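Local coordinates for nucleotidyl transferase AbiEii/AbiGii toxin family protein (Mycobacterium tuberculosis, PDB 6Y56) that acts as the nucleotidyltransferase toxin MenT4 of a toxin-antitoxin system and probably modifies tRNA acceptor stems to halt growth, at residues Ala180-Ser191 with Met249-Phe260. Sequence-based numbering, arbitrary orientation.
Sequences ARDLYDLNHFAS and MAAWEARVRKRF
Tyr184 sets the CD2 edge of its ring over the six-membered ring of Trp252, toward the rim of one face, a T-shaped pair with planes at 86° in which Tyr184 CD2 lies 3.6 Å from Trp252 CH2. The phenol is steadied from its own helix, where His188 NE2 donates to Tyr184 OH. Leu183, its branch swung away from its backbone N so that its end comes nearer the other helix, is a knob in the hole formed by Met249, Trp252, Glu253 and Val256; its CG rests 3.8 Å from Trp252 CB, and CD1 reaches the backbone of Glu253. Val256 also presses CG2 on the backbone between Leu186 and Asn187, 3.5 Å from Asn187 N. Helix 163-174 touches Leu183, Leu186 and Phe260 as well. The Asn187 amide lies nearly parallel to the Arg255 guanidinium (planes 14° apart), with OD1 over one of its faces. Arg255 NH1 meanwhile donates to Asn187 O at 3.0 Å, a bent bond: the oxygen lies in the guanidinium plane, while NH1 stands above the carbonyl plane. At the C-terminal end, Ala190 CB packs 3.6 Å from Arg259 CG, while the Arg259 guanidinium turns to a salt bridge with Glu196. Within the AbiEii toxin family region, helices 180-189 and 249-259 thus form a crossed pair at 54° with one knob-into-hole contact, at Leu183.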
loop_
_atom_site.group_PDB
_atom_site.type_symbol
_atom_site.label_atom_id
_atom_site.label_comp_id
_atom_site.label_asym_id
_atom_site.label_seq_id
_atom_site.Cartn_x
_atom_site.Cartn_y
_atom_site.Cartn_z
ATOM N N ALA A 180 -9.553 -6.259 6.275
ATOM C CA ALA A 180 -8.744 -7.451 6.517
ATOM C C ALA A 180 -7.368 -7.361 5.868
ATOM O O ALA A 180 -6.397 -7.886 6.420
ATOM C CB ALA A 180 -9.471 -8.708 6.033
ATOM N N ARG A 181 -7.261 -6.721 4.696
ATOM C CA ARG A 181 -5.952 -6.612 4.060
ATOM C C ARG A 181 -5.021 -5.743 4.890
ATOM O O ARG A 181 -3.821 -6.031 4.998
ATOM C CB ARG A 181 -6.085 -6.060 2.637
ATOM C CG ARG A 181 -6.910 -6.934 1.690
ATOM C CD ARG A 181 -7.152 -6.222 0.362
ATOM N NE ARG A 181 -8.017 -6.988 -0.536
ATOM C CZ ARG A 181 -8.041 -6.835 -1.858
ATOM N NH1 ARG A 181 -7.247 -5.948 -2.438
ATOM N NH2 ARG A 181 -8.863 -7.574 -2.596
ATOM N N ASP A 182 -5.565 -4.703 5.524
ATOM C CA ASP A 182 -4.740 -3.875 6.396
ATOM C C ASP A 182 -4.355 -4.640 7.656
ATOM O O ASP A 182 -3.224 -4.521 8.137
ATOM C CB ASP A 182 -5.485 -2.609 6.802
ATOM C CG ASP A 182 -5.585 -1.583 5.687
ATOM O OD1 ASP A 182 -4.900 -1.720 4.655
ATOM O OD2 ASP A 182 -6.391 -0.642 5.849
ATOM N N LEU A 183 -5.290 -5.419 8.214
ATOM C CA LEU A 183 -4.966 -6.253 9.369
ATOM C C LEU A 183 -3.839 -7.226 9.043
ATOM O O LEU A 183 -2.907 -7.405 9.836
ATOM C CB LEU A 183 -6.217 -7.015 9.804
ATOM C CG LEU A 183 -6.048 -8.045 10.928
ATOM C CD1 LEU A 183 -5.611 -7.362 12.222
ATOM C CD2 LEU A 183 -7.346 -8.806 11.127
ATOM N N TYR A 184 -3.913 -7.877 7.879
ATOM C CA TYR A 184 -2.844 -8.777 7.463
ATOM C C TYR A 184 -1.499 -8.054 7.417
ATOM O O TYR A 184 -0.478 -8.566 7.894
ATOM C CB TYR A 184 -3.174 -9.388 6.093
ATOM C CG TYR A 184 -2.084 -10.298 5.601
ATOM C CD1 TYR A 184 -0.980 -9.796 4.910
ATOM C CD2 TYR A 184 -2.125 -11.660 5.871
ATOM C CE1 TYR A 184 0.033 -10.620 4.483
ATOM C CE2 TYR A 184 -1.108 -12.500 5.445
ATOM C CZ TYR A 184 -0.031 -11.971 4.764
ATOM O OH TYR A 184 0.986 -12.810 4.352
ATOM N N ASP A 185 -1.468 -6.873 6.794
ATOM C CA ASP A 185 -0.207 -6.151 6.653
ATOM C C ASP A 185 0.329 -5.710 8.009
ATOM O O ASP A 185 1.532 -5.800 8.262
ATOM C CB ASP A 185 -0.382 -4.958 5.711
ATOM C CG ASP A 185 -0.699 -5.367 4.274
ATOM O OD1 ASP A 185 -0.486 -6.542 3.884
ATOM O OD2 ASP A 185 -1.182 -4.485 3.532
ATOM N N LEU A 186 -0.558 -5.254 8.896
ATOM C CA LEU A 186 -0.127 -4.866 10.235
ATOM C C LEU A 186 0.408 -6.058 11.005
ATOM O O LEU A 186 1.327 -5.906 11.819
ATOM C CB LEU A 186 -1.284 -4.219 10.994
ATOM C CG LEU A 186 -1.595 -2.789 10.545
ATOM C CD1 LEU A 186 -2.914 -2.361 11.148
ATOM C CD2 LEU A 186 -0.482 -1.849 10.952
ATOM N N ASN A 187 -0.158 -7.248 10.765
ATOM C CA ASN A 187 0.372 -8.454 11.389
ATOM C C ASN A 187 1.812 -8.714 10.964
ATOM O O ASN A 187 2.614 -9.197 11.771
ATOM C CB ASN A 187 -0.533 -9.646 11.075
ATOM C CG ASN A 187 -0.091 -10.915 11.773
ATOM O OD1 ASN A 187 -0.229 -11.039 12.986
ATOM N ND2 ASN A 187 0.438 -11.862 11.009
ATOM N N HIS A 188 2.165 -8.396 9.709
ATOM C CA HIS A 188 3.562 -8.486 9.292
ATOM C C HIS A 188 4.408 -7.410 9.949
ATOM O O HIS A 188 5.513 -7.699 10.414
ATOM C CB HIS A 188 3.676 -8.406 7.772
ATOM C CG HIS A 188 3.567 -9.730 7.097
ATOM N ND1 HIS A 188 4.582 -10.663 7.118
ATOM C CD2 HIS A 188 2.557 -10.282 6.388
ATOM C CE1 HIS A 188 4.197 -11.736 6.447
ATOM N NE2 HIS A 188 2.975 -11.529 5.992
ATOM N N PHE A 189 3.924 -6.162 9.995
ATOM C CA PHE A 189 4.712 -5.125 10.658
ATOM C C PHE A 189 4.979 -5.513 12.104
ATOM O O PHE A 189 6.066 -5.256 12.636
ATOM C CB PHE A 189 4.009 -3.765 10.604
ATOM C CG PHE A 189 4.085 -3.077 9.273
ATOM C CD1 PHE A 189 5.289 -2.649 8.748
ATOM C CD2 PHE A 189 2.934 -2.855 8.547
ATOM C CE1 PHE A 189 5.338 -2.019 7.513
ATOM C CE2 PHE A 189 2.973 -2.216 7.322
ATOM C CZ PHE A 189 4.174 -1.803 6.800
ATOM N N ALA A 190 4.012 -6.178 12.738
ATOM C CA ALA A 190 4.157 -6.584 14.130
ATOM C C ALA A 190 5.238 -7.633 14.330
ATOM O O ALA A 190 5.686 -7.828 15.466
ATOM C CB ALA A 190 2.822 -7.104 14.656
ATOM N N SER A 191 5.650 -8.319 13.269
ATOM C CA SER A 191 6.716 -9.311 13.338
ATOM C C SER A 191 8.082 -8.736 12.992
ATOM O O SER A 191 9.075 -9.469 13.037
ATOM C CB SER A 191 6.411 -10.486 12.402
ATOM O OG SER A 191 6.659 -10.116 11.061
ATOM N N MET A 249 -8.022 -14.478 11.102
ATOM C CA MET A 249 -8.433 -13.138 11.514
ATOM C C MET A 249 -8.233 -12.915 13.010
ATOM O O MET A 249 -7.733 -11.860 13.425
ATOM C CB MET A 249 -9.888 -12.905 11.121
ATOM C CG MET A 249 -10.114 -12.974 9.627
ATOM S SD MET A 249 -9.408 -11.528 8.850
ATOM C CE MET A 249 -10.640 -10.318 9.311
ATOM N N ALA A 250 -8.607 -13.896 13.836
ATOM C CA ALA A 250 -8.498 -13.724 15.282
ATOM C C ALA A 250 -7.045 -13.685 15.737
ATOM O O ALA A 250 -6.683 -12.875 16.598
ATOM C CB ALA A 250 -9.274 -14.827 16.004
ATOM N N ALA A 251 -6.194 -14.546 15.177
ATOM C CA ALA A 251 -4.779 -14.512 15.531
ATOM C C ALA A 251 -4.142 -13.185 15.134
ATOM O O ALA A 251 -3.381 -12.593 15.911
ATOM C CB ALA A 251 -4.046 -15.685 14.882
ATOM N N TRP A 252 -4.445 -12.696 13.928
ATOM C CA TRP A 252 -3.891 -11.420 13.485
ATOM C C TRP A 252 -4.380 -10.270 14.357
ATOM O O TRP A 252 -3.592 -9.402 14.753
ATOM C CB TRP A 252 -4.277 -11.162 12.029
ATOM C CG TRP A 252 -3.830 -12.201 11.048
ATOM C CD1 TRP A 252 -2.847 -13.130 11.209
ATOM C CD2 TRP A 252 -4.381 -12.417 9.747
ATOM N NE1 TRP A 252 -2.747 -13.909 10.082
ATOM C CE2 TRP A 252 -3.687 -13.498 9.173
ATOM C CE3 TRP A 252 -5.408 -11.811 9.022
ATOM C CZ2 TRP A 252 -3.973 -13.970 7.892
ATOM C CZ3 TRP A 252 -5.689 -12.274 7.751
ATOM C CH2 TRP A 252 -4.983 -13.352 7.209
ATOM N N GLU A 253 -5.687 -10.223 14.636
ATOM C CA GLU A 253 -6.233 -9.146 15.455
ATOM C C GLU A 253 -5.566 -9.108 16.821
ATOM O O GLU A 253 -5.225 -8.032 17.324
ATOM C CB GLU A 253 -7.745 -9.319 15.607
ATOM C CG GLU A 253 -8.460 -8.114 16.214
ATOM C CD GLU A 253 -8.430 -8.098 17.744
ATOM O OE1 GLU A 253 -8.666 -7.021 18.327
ATOM O OE2 GLU A 253 -8.163 -9.152 18.356
ATOM N N ALA A 254 -5.367 -10.279 17.430
ATOM C CA ALA A 254 -4.755 -10.333 18.752
ATOM C C ALA A 254 -3.308 -9.868 18.712
ATOM O O ALA A 254 -2.882 -9.094 19.579
ATOM C CB ALA A 254 -4.855 -11.746 19.323
ATOM N N ARG A 255 -2.532 -10.332 17.722
ATOM C CA ARG A 255 -1.130 -9.940 17.653
ATOM C C ARG A 255 -0.990 -8.448 17.388
ATOM O O ARG A 255 -0.138 -7.784 17.988
ATOM C CB ARG A 255 -0.367 -10.731 16.583
ATOM C CG ARG A 255 1.136 -10.430 16.620
ATOM C CD ARG A 255 1.859 -10.686 15.310
ATOM N NE ARG A 255 2.266 -12.081 15.184
ATOM C CZ ARG A 255 2.799 -12.607 14.086
ATOM N NH1 ARG A 255 3.002 -11.849 13.015
ATOM N NH2 ARG A 255 3.136 -13.892 14.061
ATOM N N VAL A 256 -1.821 -7.907 16.495
ATOM C CA VAL A 256 -1.752 -6.482 16.166
ATOM C C VAL A 256 -2.137 -5.639 17.377
ATOM O O VAL A 256 -1.435 -4.695 17.748
ATOM C CB VAL A 256 -2.623 -6.183 14.928
ATOM C CG1 VAL A 256 -2.872 -4.673 14.759
ATOM C CG2 VAL A 256 -1.984 -6.770 13.671
ATOM N N ARG A 257 -3.250 -5.982 18.026
ATOM C CA ARG A 257 -3.693 -5.214 19.184
ATOM C C ARG A 257 -2.641 -5.213 20.289
ATOM O O ARG A 257 -2.419 -4.185 20.942
ATOM C CB ARG A 257 -5.021 -5.775 19.692
ATOM C CG ARG A 257 -5.534 -5.109 20.960
ATOM C CD ARG A 257 -7.037 -5.291 21.109
ATOM N NE ARG A 257 -7.477 -6.630 20.732
ATOM C CZ ARG A 257 -7.430 -7.684 21.537
ATOM N NH1 ARG A 257 -6.959 -7.555 22.772
ATOM N NH2 ARG A 257 -7.850 -8.866 21.109
ATOM N N LYS A 258 -1.983 -6.353 20.516
ATOM C CA LYS A 258 -0.948 -6.416 21.542
ATOM C C LYS A 258 0.298 -5.646 21.129
ATOM O O LYS A 258 0.856 -4.876 21.921
ATOM C CB LYS A 258 -0.579 -7.867 21.823
ATOM C CG LYS A 258 0.437 -8.014 22.929
ATOM C CD LYS A 258 0.700 -9.468 23.167
ATOM C CE LYS A 258 1.739 -9.607 24.260
ATOM N NZ LYS A 258 2.060 -11.030 24.560
ATOM N N ARG A 259 0.765 -5.857 19.899
ATOM C CA ARG A 259 2.031 -5.256 19.497
ATOM C C ARG A 259 1.955 -3.739 19.478
ATOM O O ARG A 259 2.941 -3.066 19.801
ATOM C CB ARG A 259 2.450 -5.758 18.110
ATOM C CG ARG A 259 3.773 -5.161 17.595
ATOM C CD ARG A 259 4.939 -5.585 18.483
ATOM N NE ARG A 259 6.213 -4.924 18.188
ATOM C CZ ARG A 259 6.600 -3.778 18.739
ATOM N NH1 ARG A 259 5.798 -3.137 19.580
ATOM N NH2 ARG A 259 7.790 -3.262 18.445
ATOM N N PHE A 260 0.799 -3.187 19.104
ATOM C CA PHE A 260 0.664 -1.749 18.928
ATOM C C PHE A 260 0.198 -1.035 20.188
ATOM O O PHE A 260 -0.203 0.133 20.124
ATOM C CB PHE A 260 -0.180 -1.434 17.694
ATOM C CG PHE A 260 0.559 -1.707 16.408
ATOM C CD1 PHE A 260 1.454 -0.777 15.907
ATOM C CD2 PHE A 260 0.415 -2.916 15.747
ATOM C CE1 PHE A 260 2.172 -1.033 14.746
ATOM C CE2 PHE A 260 1.123 -3.174 14.584
ATOM C CZ PHE A 260 2.003 -2.231 14.088
#